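Local coordinates for protein halogenase PltM (Pseudomonas fluorescens, PDB 6BZN) that halogenates phenolic compounds, probably with the help of FAD, and is unusually versatile in the substrates and halides it accepts, at residues A[125-130]-A[412-417]; A[253-258]-A[299-304]; A[416-421]-A[517-522]; A[475-480]-A[493-498]. One frame throughout, in Å; residues are numbered along the deposited sequence.

Interaction 1 (A[125-130]-A[412-417])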
# COMPACT_ATOMS: atom_id res chain seq x y z
N HIS A 125 -16.35 -16.25 12.48
CA HIS A 125 -16.04 -14.82 12.56
C HIS A 125 -14.98 -14.46 11.53
O HIS A 125 -13.92 -13.91 11.89
CB HIS A 125 -15.59 -14.45 13.98
CG HIS A 125 -16.67 -14.60 15.00
ND1 HIS A 125 -16.41 -14.68 16.35
CD2 HIS A 125 -18.01 -14.69 14.87
CE1 HIS A 125 -17.55 -14.81 17.01
NE2 HIS A 125 -18.54 -14.80 16.13
N LEU A 126 -15.30 -14.76 10.26
CA LEU A 126 -14.45 -14.55 9.09
C LEU A 126 -15.19 -13.81 7.98
O LEU A 126 -16.38 -14.06 7.76
CB LEU A 126 -14.01 -15.90 8.50
CG LEU A 126 -12.74 -16.58 8.97
CD1 LEU A 126 -12.71 -16.69 10.48
CD2 LEU A 126 -12.64 -17.96 8.31
N VAL A 127 -14.50 -12.93 7.28
CA VAL A 127 -14.96 -12.44 5.98
C VAL A 127 -13.78 -12.54 5.01
O VAL A 127 -12.63 -12.35 5.40
CB VAL A 127 -15.53 -11.00 6.00
CG1 VAL A 127 -16.81 -10.93 6.81
CG2 VAL A 127 -14.53 -9.98 6.52
N ALA A 128 -14.08 -12.86 3.76
CA ALA A 128 -13.04 -12.96 2.74
C ALA A 128 -13.66 -12.80 1.36
O ALA A 128 -14.15 -13.77 0.79
CB ALA A 128 -12.31 -14.30 2.85
N PRO A 129 -13.67 -11.57 0.82
CA PRO A 129 -14.20 -11.40 -0.52
C PRO A 129 -13.15 -11.78 -1.56
O PRO A 129 -12.11 -11.14 -1.60
CB PRO A 129 -14.55 -9.91 -0.58
CG PRO A 129 -13.72 -9.25 0.48
CD PRO A 129 -13.31 -10.29 1.47
N PRO A 130 -13.40 -12.81 -2.38
CA PRO A 130 -12.34 -13.26 -3.27
C PRO A 130 -12.14 -12.42 -4.53
O PRO A 130 -13.06 -11.73 -4.99
CB PRO A 130 -12.76 -14.69 -3.64
CG PRO A 130 -14.20 -14.78 -3.37
CD PRO A 130 -14.61 -13.67 -2.46
N LEU A 412 -19.79 -5.88 13.69
CA LEU A 412 -19.46 -4.52 13.27
C LEU A 412 -18.41 -4.55 12.15
O LEU A 412 -18.58 -3.88 11.12
CB LEU A 412 -18.98 -3.69 14.46
CG LEU A 412 -18.52 -2.24 14.20
CD1 LEU A 412 -19.59 -1.43 13.51
CD2 LEU A 412 -18.12 -1.60 15.52
N TRP A 413 -17.37 -5.36 12.33
CA TRP A 413 -16.36 -5.51 11.28
C TRP A 413 -17.01 -5.98 9.97
O TRP A 413 -16.74 -5.44 8.90
CB TRP A 413 -15.22 -6.45 11.66
CG TRP A 413 -14.30 -6.58 10.53
CD1 TRP A 413 -14.24 -7.61 9.63
CD2 TRP A 413 -13.38 -5.60 10.07
NE1 TRP A 413 -13.31 -7.32 8.66
CE2 TRP A 413 -12.77 -6.09 8.91
CE3 TRP A 413 -13.01 -4.34 10.55
CZ2 TRP A 413 -11.79 -5.38 8.22
CZ3 TRP A 413 -12.03 -3.63 9.87
CH2 TRP A 413 -11.43 -4.15 8.71
N ASN A 414 -17.87 -6.99 10.07
CA ASN A 414 -18.51 -7.55 8.88
C ASN A 414 -19.27 -6.46 8.13
O ASN A 414 -19.10 -6.32 6.92
CB ASN A 414 -19.41 -8.74 9.30
CG ASN A 414 -20.13 -9.38 8.13
OD1 ASN A 414 -19.77 -9.22 6.97
ND2 ASN A 414 -21.19 -10.13 8.45
N VAL A 415 -20.06 -5.66 8.84
CA VAL A 415 -20.79 -4.57 8.18
C VAL A 415 -19.79 -3.54 7.61
O VAL A 415 -19.89 -3.16 6.44
CB VAL A 415 -21.80 -3.87 9.12
CG1 VAL A 415 -22.53 -2.79 8.35
CG2 VAL A 415 -22.84 -4.87 9.66
N TRP A 416 -18.84 -3.13 8.44
CA TRP A 416 -17.86 -2.12 8.05
C TRP A 416 -17.04 -2.48 6.80
O TRP A 416 -16.83 -1.62 5.94
CB TRP A 416 -16.92 -1.75 9.21
CG TRP A 416 -15.74 -0.95 8.75
CD1 TRP A 416 -14.48 -1.41 8.56
CD2 TRP A 416 -15.74 0.42 8.35
NE1 TRP A 416 -13.67 -0.39 8.12
CE2 TRP A 416 -14.42 0.74 7.97
CE3 TRP A 416 -16.72 1.42 8.30
CZ2 TRP A 416 -14.06 2.02 7.55
CZ3 TRP A 416 -16.35 2.69 7.89
CH2 TRP A 416 -15.03 2.97 7.51
N HIS A 417 -16.60 -3.73 6.69
CA HIS A 417 -15.70 -4.11 5.59
C HIS A 417 -16.32 -3.89 4.21
O HIS A 417 -15.60 -3.66 3.25
CB HIS A 417 -15.10 -5.51 5.76
CG HIS A 417 -15.76 -6.59 4.96
ND1 HIS A 417 -16.97 -7.16 5.32
CD2 HIS A 417 -15.35 -7.26 3.85
CE1 HIS A 417 -17.29 -8.11 4.46
NE2 HIS A 417 -16.32 -8.19 3.56

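Interaction 2 (A[253-258]-A[299-304])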
# COMPACT_ATOMS: atom_id res chain seq x y z
N PHE A 253 -8.45 -7.80 16.25
CA PHE A 253 -8.92 -7.84 17.62
C PHE A 253 -8.96 -6.40 18.10
O PHE A 253 -8.49 -5.50 17.41
CB PHE A 253 -7.99 -8.72 18.48
CG PHE A 253 -6.54 -8.54 18.16
CD1 PHE A 253 -5.82 -7.53 18.78
CD2 PHE A 253 -5.91 -9.35 17.23
CE1 PHE A 253 -4.48 -7.35 18.48
CE2 PHE A 253 -4.58 -9.16 16.91
CZ PHE A 253 -3.87 -8.15 17.53
N GLU A 254 -9.53 -6.17 19.28
CA GLU A 254 -9.87 -4.80 19.69
C GLU A 254 -8.73 -3.77 19.59
O GLU A 254 -8.96 -2.66 19.14
CB GLU A 254 -10.44 -4.78 21.12
CG GLU A 254 -11.06 -3.42 21.45
CD GLU A 254 -11.47 -3.28 22.89
OE1 GLU A 254 -11.46 -2.11 23.35
OE2 GLU A 254 -11.79 -4.30 23.54
N GLU A 255 -7.52 -4.16 19.98
CA GLU A 255 -6.39 -3.23 20.12
C GLU A 255 -5.42 -3.24 18.94
O GLU A 255 -4.43 -2.51 18.95
CB GLU A 255 -5.63 -3.47 21.44
CG GLU A 255 -4.79 -4.74 21.53
CD GLU A 255 -5.55 -5.98 21.97
OE1 GLU A 255 -6.80 -5.98 21.98
OE2 GLU A 255 -4.90 -6.99 22.32
N GLY A 256 -5.70 -4.05 17.93
CA GLY A 256 -4.74 -4.23 16.87
C GLY A 256 -5.02 -5.35 15.90
O GLY A 256 -6.13 -5.89 15.85
N TRP A 257 -4.01 -5.69 15.13
CA TRP A 257 -4.12 -6.77 14.17
C TRP A 257 -2.77 -7.36 13.82
O TRP A 257 -1.72 -6.75 14.07
CB TRP A 257 -4.86 -6.29 12.93
CG TRP A 257 -4.10 -5.38 12.00
CD1 TRP A 257 -3.85 -4.04 12.17
CD2 TRP A 257 -3.56 -5.73 10.72
NE1 TRP A 257 -3.17 -3.55 11.08
CE2 TRP A 257 -2.99 -4.56 10.18
CE3 TRP A 257 -3.49 -6.92 9.99
CZ2 TRP A 257 -2.34 -4.57 8.93
CZ3 TRP A 257 -2.88 -6.92 8.76
CH2 TRP A 257 -2.30 -5.75 8.24
N LEU A 258 -2.82 -8.56 13.25
CA LEU A 258 -1.64 -9.29 12.82
C LEU A 258 -1.87 -9.85 11.41
O LEU A 258 -2.95 -10.39 11.10
CB LEU A 258 -1.29 -10.40 13.82
CG LEU A 258 -0.17 -11.40 13.48
CD1 LEU A 258 0.50 -11.96 14.74
CD2 LEU A 258 -0.69 -12.57 12.64
N LEU A 299 0.29 -13.92 21.53
CA LEU A 299 -0.13 -15.30 21.28
C LEU A 299 -0.83 -15.93 22.50
O LEU A 299 -1.73 -16.76 22.34
CB LEU A 299 1.05 -16.16 20.83
CG LEU A 299 1.79 -15.74 19.54
CD1 LEU A 299 2.76 -16.84 19.13
CD2 LEU A 299 0.85 -15.39 18.40
N LYS A 300 -0.43 -15.52 23.70
CA LYS A 300 -1.07 -15.95 24.95
C LYS A 300 -2.48 -15.34 25.05
O LYS A 300 -3.44 -16.02 25.41
CB LYS A 300 -0.20 -15.52 26.13
CG LYS A 300 -0.49 -16.14 27.49
CD LYS A 300 0.45 -15.52 28.53
CE LYS A 300 0.77 -16.43 29.69
NZ LYS A 300 -0.34 -16.47 30.67
N LYS A 301 -2.59 -14.07 24.68
CA LYS A 301 -3.87 -13.34 24.62
C LYS A 301 -4.83 -13.98 23.60
O LYS A 301 -6.03 -14.08 23.86
CB LYS A 301 -3.59 -11.88 24.24
CG LYS A 301 -4.45 -10.79 24.86
CD LYS A 301 -3.73 -9.44 24.71
CE LYS A 301 -4.48 -8.28 25.35
NZ LYS A 301 -3.73 -6.99 25.39
N TYR A 302 -4.29 -14.41 22.46
CA TYR A 302 -5.07 -14.92 21.32
C TYR A 302 -4.52 -16.28 20.86
O TYR A 302 -3.88 -16.37 19.81
CB TYR A 302 -5.02 -13.91 20.17
CG TYR A 302 -5.53 -12.55 20.56
CD1 TYR A 302 -6.88 -12.36 20.85
CD2 TYR A 302 -4.67 -11.46 20.69
CE1 TYR A 302 -7.36 -11.13 21.25
CE2 TYR A 302 -5.15 -10.21 21.07
CZ TYR A 302 -6.49 -10.06 21.37
OH TYR A 302 -7.00 -8.84 21.75
N PRO A 303 -4.78 -17.35 21.64
CA PRO A 303 -4.24 -18.68 21.32
C PRO A 303 -4.58 -19.19 19.93
O PRO A 303 -3.80 -19.97 19.37
CB PRO A 303 -4.85 -19.61 22.37
CG PRO A 303 -5.67 -18.78 23.28
CD PRO A 303 -5.58 -17.34 22.88
N ALA A 304 -5.72 -18.79 19.38
CA ALA A 304 -6.05 -19.13 17.99
C ALA A 304 -4.96 -18.66 17.04
O ALA A 304 -4.50 -19.43 16.21
CB ALA A 304 -7.39 -18.54 17.58
O HOH W 1 -2.26 -6.47 23.36

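Interaction 3 (A[416-421]-A[517-522])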
# COMPACT_ATOMS: atom_id res chain seq x y z
N TRP A 416 -18.84 -3.13 8.44
CA TRP A 416 -17.86 -2.12 8.05
C TRP A 416 -17.04 -2.48 6.80
O TRP A 416 -16.83 -1.62 5.94
CB TRP A 416 -16.92 -1.75 9.21
CG TRP A 416 -15.74 -0.95 8.75
CD1 TRP A 416 -14.48 -1.41 8.56
CD2 TRP A 416 -15.74 0.42 8.35
NE1 TRP A 416 -13.67 -0.39 8.12
CE2 TRP A 416 -14.42 0.74 7.97
CE3 TRP A 416 -16.72 1.42 8.30
CZ2 TRP A 416 -14.06 2.02 7.55
CZ3 TRP A 416 -16.35 2.69 7.89
CH2 TRP A 416 -15.03 2.97 7.51
N HIS A 417 -16.60 -3.73 6.69
CA HIS A 417 -15.70 -4.11 5.59
C HIS A 417 -16.32 -3.89 4.21
O HIS A 417 -15.60 -3.66 3.25
CB HIS A 417 -15.10 -5.51 5.76
CG HIS A 417 -15.76 -6.59 4.96
ND1 HIS A 417 -16.97 -7.16 5.32
CD2 HIS A 417 -15.35 -7.26 3.85
CE1 HIS A 417 -17.29 -8.11 4.46
NE2 HIS A 417 -16.32 -8.19 3.56
N ARG A 418 -17.66 -3.90 4.14
CA ARG A 418 -18.37 -3.62 2.89
C ARG A 418 -18.24 -2.18 2.42
O ARG A 418 -18.38 -1.92 1.24
CB ARG A 418 -19.86 -4.00 3.03
CG ARG A 418 -20.06 -5.48 3.28
CD ARG A 418 -21.05 -5.76 4.41
NE ARG A 418 -20.94 -7.16 4.81
CZ ARG A 418 -21.45 -8.20 4.16
NH1 ARG A 418 -22.22 -8.04 3.07
NH2 ARG A 418 -21.21 -9.43 4.59
N VAL A 419 -17.98 -1.25 3.35
CA VAL A 419 -17.69 0.15 2.99
C VAL A 419 -16.35 0.23 2.24
O VAL A 419 -16.27 0.77 1.14
CB VAL A 419 -17.72 1.06 4.24
CG1 VAL A 419 -17.32 2.50 3.91
CG2 VAL A 419 -19.11 1.05 4.86
N TRP A 420 -15.32 -0.38 2.81
CA TRP A 420 -14.03 -0.51 2.12
C TRP A 420 -14.18 -1.26 0.78
O TRP A 420 -13.71 -0.81 -0.26
CB TRP A 420 -13.01 -1.25 3.00
CG TRP A 420 -11.87 -1.81 2.20
CD1 TRP A 420 -10.83 -1.11 1.65
CD2 TRP A 420 -11.68 -3.16 1.82
NE1 TRP A 420 -10.00 -1.96 0.96
CE2 TRP A 420 -10.50 -3.22 1.04
CE3 TRP A 420 -12.40 -4.35 2.06
CZ2 TRP A 420 -10.02 -4.42 0.50
CZ3 TRP A 420 -11.92 -5.54 1.54
CH2 TRP A 420 -10.74 -5.56 0.76
N LEU A 421 -14.83 -2.42 0.82
CA LEU A 421 -14.89 -3.27 -0.36
C LEU A 421 -15.57 -2.59 -1.54
O LEU A 421 -15.05 -2.62 -2.63
CB LEU A 421 -15.58 -4.60 -0.06
CG LEU A 421 -15.56 -5.63 -1.19
CD1 LEU A 421 -14.16 -6.15 -1.43
CD2 LEU A 421 -16.49 -6.78 -0.86
N ARG A 517 -20.86 -13.67 4.14
CA ARG A 517 -19.54 -13.19 4.57
C ARG A 517 -18.42 -13.31 3.53
O ARG A 517 -17.28 -12.92 3.80
CB ARG A 517 -19.16 -13.93 5.84
CG ARG A 517 -20.06 -13.52 6.98
CD ARG A 517 -19.78 -14.20 8.30
NE ARG A 517 -20.13 -15.61 8.37
CZ ARG A 517 -19.29 -16.64 8.23
NH1 ARG A 517 -18.01 -16.46 7.94
NH2 ARG A 517 -19.74 -17.89 8.36
N PHE A 518 -18.74 -13.86 2.37
CA PHE A 518 -17.80 -14.07 1.28
C PHE A 518 -18.42 -13.51 0.02
O PHE A 518 -18.98 -14.23 -0.80
CB PHE A 518 -17.51 -15.57 1.12
CG PHE A 518 -17.03 -16.21 2.39
CD1 PHE A 518 -15.76 -15.95 2.87
CD2 PHE A 518 -17.86 -17.05 3.12
CE1 PHE A 518 -15.31 -16.51 4.04
CE2 PHE A 518 -17.41 -17.63 4.29
CZ PHE A 518 -16.14 -17.35 4.76
N ILE A 519 -18.32 -12.19 -0.11
CA ILE A 519 -18.94 -11.46 -1.21
C ILE A 519 -18.22 -11.77 -2.52
O ILE A 519 -17.03 -11.50 -2.65
CB ILE A 519 -18.92 -9.95 -0.93
CG1 ILE A 519 -19.81 -9.64 0.28
CG2 ILE A 519 -19.37 -9.16 -2.15
CD1 ILE A 519 -19.52 -8.30 0.92
N LEU A 520 -18.96 -12.30 -3.50
CA LEU A 520 -18.37 -12.73 -4.78
C LEU A 520 -18.48 -11.64 -5.84
O LEU A 520 -19.39 -10.81 -5.80
CB LEU A 520 -19.05 -14.01 -5.29
CG LEU A 520 -19.13 -15.19 -4.33
CD1 LEU A 520 -19.84 -16.36 -5.00
CD2 LEU A 520 -17.75 -15.63 -3.86
N LYS A 521 -17.54 -11.65 -6.78
CA LYS A 521 -17.60 -10.76 -7.94
C LYS A 521 -18.73 -11.15 -8.89
O LYS A 521 -19.26 -12.26 -8.82
CB LYS A 521 -16.29 -10.77 -8.73
CG LYS A 521 -15.38 -9.59 -8.47
CD LYS A 521 -14.50 -9.79 -7.26
CE LYS A 521 -13.27 -8.89 -7.29
NZ LYS A 521 -13.62 -7.49 -6.92
N VAL A 522 -19.01 -10.18 -9.77
CA VAL A 522 -19.92 -10.24 -10.92
C VAL A 522 -21.34 -9.93 -10.48
O VAL A 522 -21.73 -8.77 -10.54
CB VAL A 522 -19.82 -11.54 -11.78
CG1 VAL A 522 -20.81 -11.52 -12.94
CG2 VAL A 522 -18.41 -11.67 -12.35
O HOH W 2 -16.71 -10.63 2.00

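Interaction 4 (A[475-480]-A[493-498])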
# COMPACT_ATOMS: atom_id res chain seq x y z
N CYS A 475 -17.70 6.91 7.89
CA CYS A 475 -16.60 7.34 8.78
C CYS A 475 -17.11 8.21 9.92
O CYS A 475 -16.65 8.06 11.05
CB CYS A 475 -15.50 8.07 8.00
SG CYS A 475 -14.58 6.98 6.89
N GLN A 476 -18.07 9.10 9.63
CA GLN A 476 -18.73 9.92 10.67
C GLN A 476 -19.39 9.04 11.72
O GLN A 476 -19.24 9.31 12.91
CB GLN A 476 -19.78 10.87 10.08
CG GLN A 476 -19.20 12.04 9.30
CD GLN A 476 -20.22 12.78 8.42
OE1 GLN A 476 -21.42 12.49 8.43
NE2 GLN A 476 -19.72 13.75 7.64
N VAL A 477 -20.09 7.98 11.27
CA VAL A 477 -20.72 7.02 12.18
C VAL A 477 -19.66 6.37 13.08
O VAL A 477 -19.85 6.30 14.31
CB VAL A 477 -21.54 5.91 11.44
CG1 VAL A 477 -21.90 4.77 12.38
CG2 VAL A 477 -22.80 6.50 10.82
N MET A 478 -18.55 5.92 12.48
CA MET A 478 -17.48 5.27 13.25
C MET A 478 -16.77 6.20 14.23
O MET A 478 -16.50 5.79 15.36
CB MET A 478 -16.45 4.62 12.34
CG MET A 478 -16.98 3.46 11.51
SD MET A 478 -17.80 2.16 12.46
CE MET A 478 -16.47 1.62 13.54
N GLN A 479 -16.48 7.43 13.82
CA GLN A 479 -15.79 8.38 14.71
C GLN A 479 -16.69 8.76 15.89
O GLN A 479 -16.23 8.82 17.03
CB GLN A 479 -15.29 9.62 13.95
CG GLN A 479 -14.14 9.34 12.96
CD GLN A 479 -12.83 8.86 13.61
OE1 GLN A 479 -12.60 9.06 14.81
NE2 GLN A 479 -11.96 8.24 12.81
N GLN A 480 -17.98 8.97 15.63
CA GLN A 480 -18.95 9.25 16.68
C GLN A 480 -19.09 8.07 17.65
O GLN A 480 -19.16 8.26 18.87
CB GLN A 480 -20.30 9.61 16.07
CG GLN A 480 -21.32 10.10 17.08
CD GLN A 480 -22.70 10.21 16.47
OE1 GLN A 480 -23.38 9.19 16.28
NE2 GLN A 480 -23.13 11.43 16.15
N ASN A 493 -25.76 -1.32 12.79
CA ASN A 493 -27.03 -1.08 12.12
C ASN A 493 -27.06 0.23 11.33
O ASN A 493 -27.61 0.27 10.23
CB ASN A 493 -28.18 -1.09 13.11
CG ASN A 493 -29.52 -1.02 12.41
OD1 ASN A 493 -29.94 -1.99 11.78
ND2 ASN A 493 -30.17 0.13 12.47
N ALA A 494 -26.50 1.29 11.90
CA ALA A 494 -26.37 2.58 11.22
C ALA A 494 -25.56 2.43 9.93
O ALA A 494 -25.94 2.98 8.88
CB ALA A 494 -25.74 3.61 12.15
N LEU A 495 -24.45 1.68 9.99
CA LEU A 495 -23.69 1.39 8.77
C LEU A 495 -24.52 0.61 7.74
O LEU A 495 -24.51 0.94 6.56
CB LEU A 495 -22.40 0.63 9.08
CG LEU A 495 -21.32 1.34 9.89
CD1 LEU A 495 -20.19 0.36 10.19
CD2 LEU A 495 -20.79 2.57 9.17
N HIS A 496 -25.23 -0.42 8.19
CA HIS A 496 -26.04 -1.25 7.30
C HIS A 496 -27.09 -0.40 6.55
O HIS A 496 -27.26 -0.54 5.35
CB HIS A 496 -26.72 -2.36 8.10
CG HIS A 496 -27.37 -3.41 7.27
ND1 HIS A 496 -28.46 -4.13 7.71
CD2 HIS A 496 -27.09 -3.87 6.03
CE1 HIS A 496 -28.81 -5.00 6.78
NE2 HIS A 496 -28.01 -4.86 5.75
N GLU A 497 -27.74 0.52 7.26
CA GLU A 497 -28.74 1.39 6.63
C GLU A 497 -28.11 2.33 5.58
O GLU A 497 -28.68 2.54 4.50
CB GLU A 497 -29.52 2.17 7.70
CG GLU A 497 -30.38 1.28 8.61
CD GLU A 497 -31.52 0.57 7.87
OE1 GLU A 497 -32.11 1.19 6.96
OE2 GLU A 497 -31.81 -0.61 8.18
N LEU A 498 -26.92 2.86 5.89
CA LEU A 498 -26.16 3.63 4.90
C LEU A 498 -25.82 2.81 3.65
O LEU A 498 -25.97 3.30 2.53
CB LEU A 498 -24.86 4.21 5.53
CG LEU A 498 -25.07 5.31 6.57
CD1 LEU A 498 -23.76 5.67 7.25
CD2 LEU A 498 -25.70 6.54 5.93

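Interaction 1 (A[125-130]-A[412-417])
His417, the ring on which Val127 rests, makes the shortest polar bond of this contact. Its ND1 donates to Asn414 O, 2.8 Å away and one turn earlier in the same helix. The N-H...O angle is 153°, and the oxygen lies close to the imidazole plane. Chi1 of His417 is 100°, well away from a staggered value. That turn brings ND1 round to the carbonyl and offers a ring face to segment 125-130.

Val127 approaches from the opposite direction. Its CG2 sits over the middle of the imidazole, 3.7 Å from the centroid and almost exactly on the ring normal, in a CH-pi contact. The same methyl meets the indole edge of Trp413, 3.6 Å from NE1. One methyl therefore fills the angle between two aromatic side chains from successive helical turns. The other methyl, CG1, comes to 3.4 Å from Asn414 OD1. This is van der Waals packing; the polar partner of that oxygen is Arg418 NH2. Pro129 adds its CG at the imidazole edge, 4.2 Å from His417 NE2.

With an alanine in place of His417, Val127 would probably lose the face it leans on, and Asn414 O would lose its side-chain donor.

The contact is buried, and Asn414 ND2 is satisfied by Ile514 O. The backbone of Val127 pairs with that of Phe112 in the neighbouring strand 109-114. The arrangement is an outermost strand of a mixed beta sheet, 126-131, packed on the long helix 410-441, away from the known FAD-binding residues.

Interaction 2 (A[253-258]-A[299-304])
Phe253 and Tyr302 lie face against face in an offset stack, with centroids 4.4 Å apart and planes 27° from parallel. The phenol is shifted so that its CE2 covers the rim of the Phe253 ring. The opposite face of Phe253 has the backbone oxygen of Gly256 over its centre. Phe253 is thus sandwiched between a carbonyl and an aromatic ring. Its chi1 of 41° sets CG between the backbone N and the carbonyl carbon, which folds the ring back over the turn. Tyr302 is enclosed in a similar way. Phe253 covers one face, and the aliphatic CG of Lys301 lies at the rim of the other.

Glu255 and Tyr302 approach from opposite directions, with Glu255 OE2 at the edge of the phenol ring, in its plane. The carboxylate straddles the phenol oxygen: Tyr302 OH is 2.9 Å from both Glu255 OE1 and Glu255 OE2. Both hydrogen bonds are weak. The carboxylate plane is turned 35° from the ring. Glu255 gets there by bending at its second torsion.

Lys301, extended beyond CG, comes toward Glu255 from the opposite direction, from the same segment as Tyr302. Its NZ forms a salt bridge with Glu255 OE2 at 3.3 Å, a weak hydrogen bond. A water bridges the pair: it accepts from Lys301 NZ at 2.6 Å and donates to Glu255 OE2. Lys301 also makes a cation-pi contact with Tyr285.

Phe253 to Gly256 form the type I turn that joins antiparallel strands 248-253 and 256-262. Tyr302 sits between helices 291-301 and 303-306, and Leu298 and Ile305 of those helices also pack on Phe253.

Interaction 3 (A[416-421]-A[517-522])
Ile519 lays its CD1 methyl over one face of the Arg418 guanidinium, toward the rim, 3.5 Å from NH1. The same methyl also lies 3.7 Å from Arg418 CG. It can touch both because the arginine chain bends at chi2 (134°) and curls round it. On another side, Leu421 CD2 comes within 3.8 Å of Ile519 CD1, the two side chains running past each other in opposite directions. His417 adds a looser contact, its NE2 4.1 Å from Ile519 CD1.

A water provides the polar link. It lies in the His417 ring plane, 2.9 Å from NE2. It donates to Arg517 O and accepts from Ile519 N, 3.1 Å away, tying the imidazole to the backbone of segment 517-522.

The polar end of Arg418 is held from other directions. NH2 bonds Asn414 OD1 and Asn516 O, and NH1 bonds Tyr511 O. A methionine in place of Arg418 would probably leave Asn414 OD1, Asn516 O and Tyr511 O without these donors and remove the flat surface against Ile519 CD1.

The C-terminal segment is thus fixed to helix 410-441 by two means. Apolar methyls fill the space between side chains, while N-H groups of the buried guanidinium are taken up by neutral oxygens and a water joins imidazole to backbone.

Interaction 4 (A[475-480]-A[493-498])
Val477 and Leu495 meet at the centre of an antiparallel helical hairpin, formed by helix 465-483 and helix 488-502. The axes of the two short segments come within 10.0 Å, and their directions differ by 174°. The chain turns back on itself through a short connection, so the two helices lie side by side. The backbones come nearest at this pair, with Val477 CA 7.2 Å from Leu495 CA.

The contacts across the hairpin are apolar, and most of them are aliphatic packing. Val477 points toward the partner helix and touches three of its residues. Its CG1, anti to the backbone N (chi1 167°), meets Ala494 CB at 4.0 Å. The same methyl is 4.0 Å from Leu495 CD2. Its other methyl, CG2, turns to Leu498 and lies 3.8 Å from CD1. Val477 crosses Leu495 obliquely, but it runs past Leu498 in the opposite direction. Its two branches thus serve different turns of helix 488-502. Leu495 divides its own branches in turn: CD2 goes to Val477 and CD1 to Met478.

Leu495 and Met478 also reach a third helix. Both touch Trp416 of helix 410-441, and Leu495 packs on Leu412 and Val415 as well. This extends the hairpin into a larger helical cluster.

The last of the apolar contacts uses a thioether. Met478 bends at chi2 and chi3, crosses Leu495 at about a right angle, and sets its SD 3.8 Å from Leu495 CD1.

In the fold
Interactions 1, 3 and 4 form one connected region built round helix 410-441. Interactions 1 and 3 share Trp416 and His417, and their centres are 7 Å apart. They are further joined where Arg517 probably hydrogen-bonds Leu126 and Ala128. Interaction 4 lies about 15 Å from interaction 1, measured between centres, and packs on the same helix through Val415 and Trp416. Interaction 2 stands apart, 17 Å from interaction 1 between centres, but both reach the seven-stranded mixed sheet. Along the chain, interaction 2 falls between the two segments of interaction 1, and interaction 4 between those of interaction 3. Helix 410-441 and the C-terminal tail thus both rest on strand 126-131, at one edge of the sheet, and the hairpin packs against that helix.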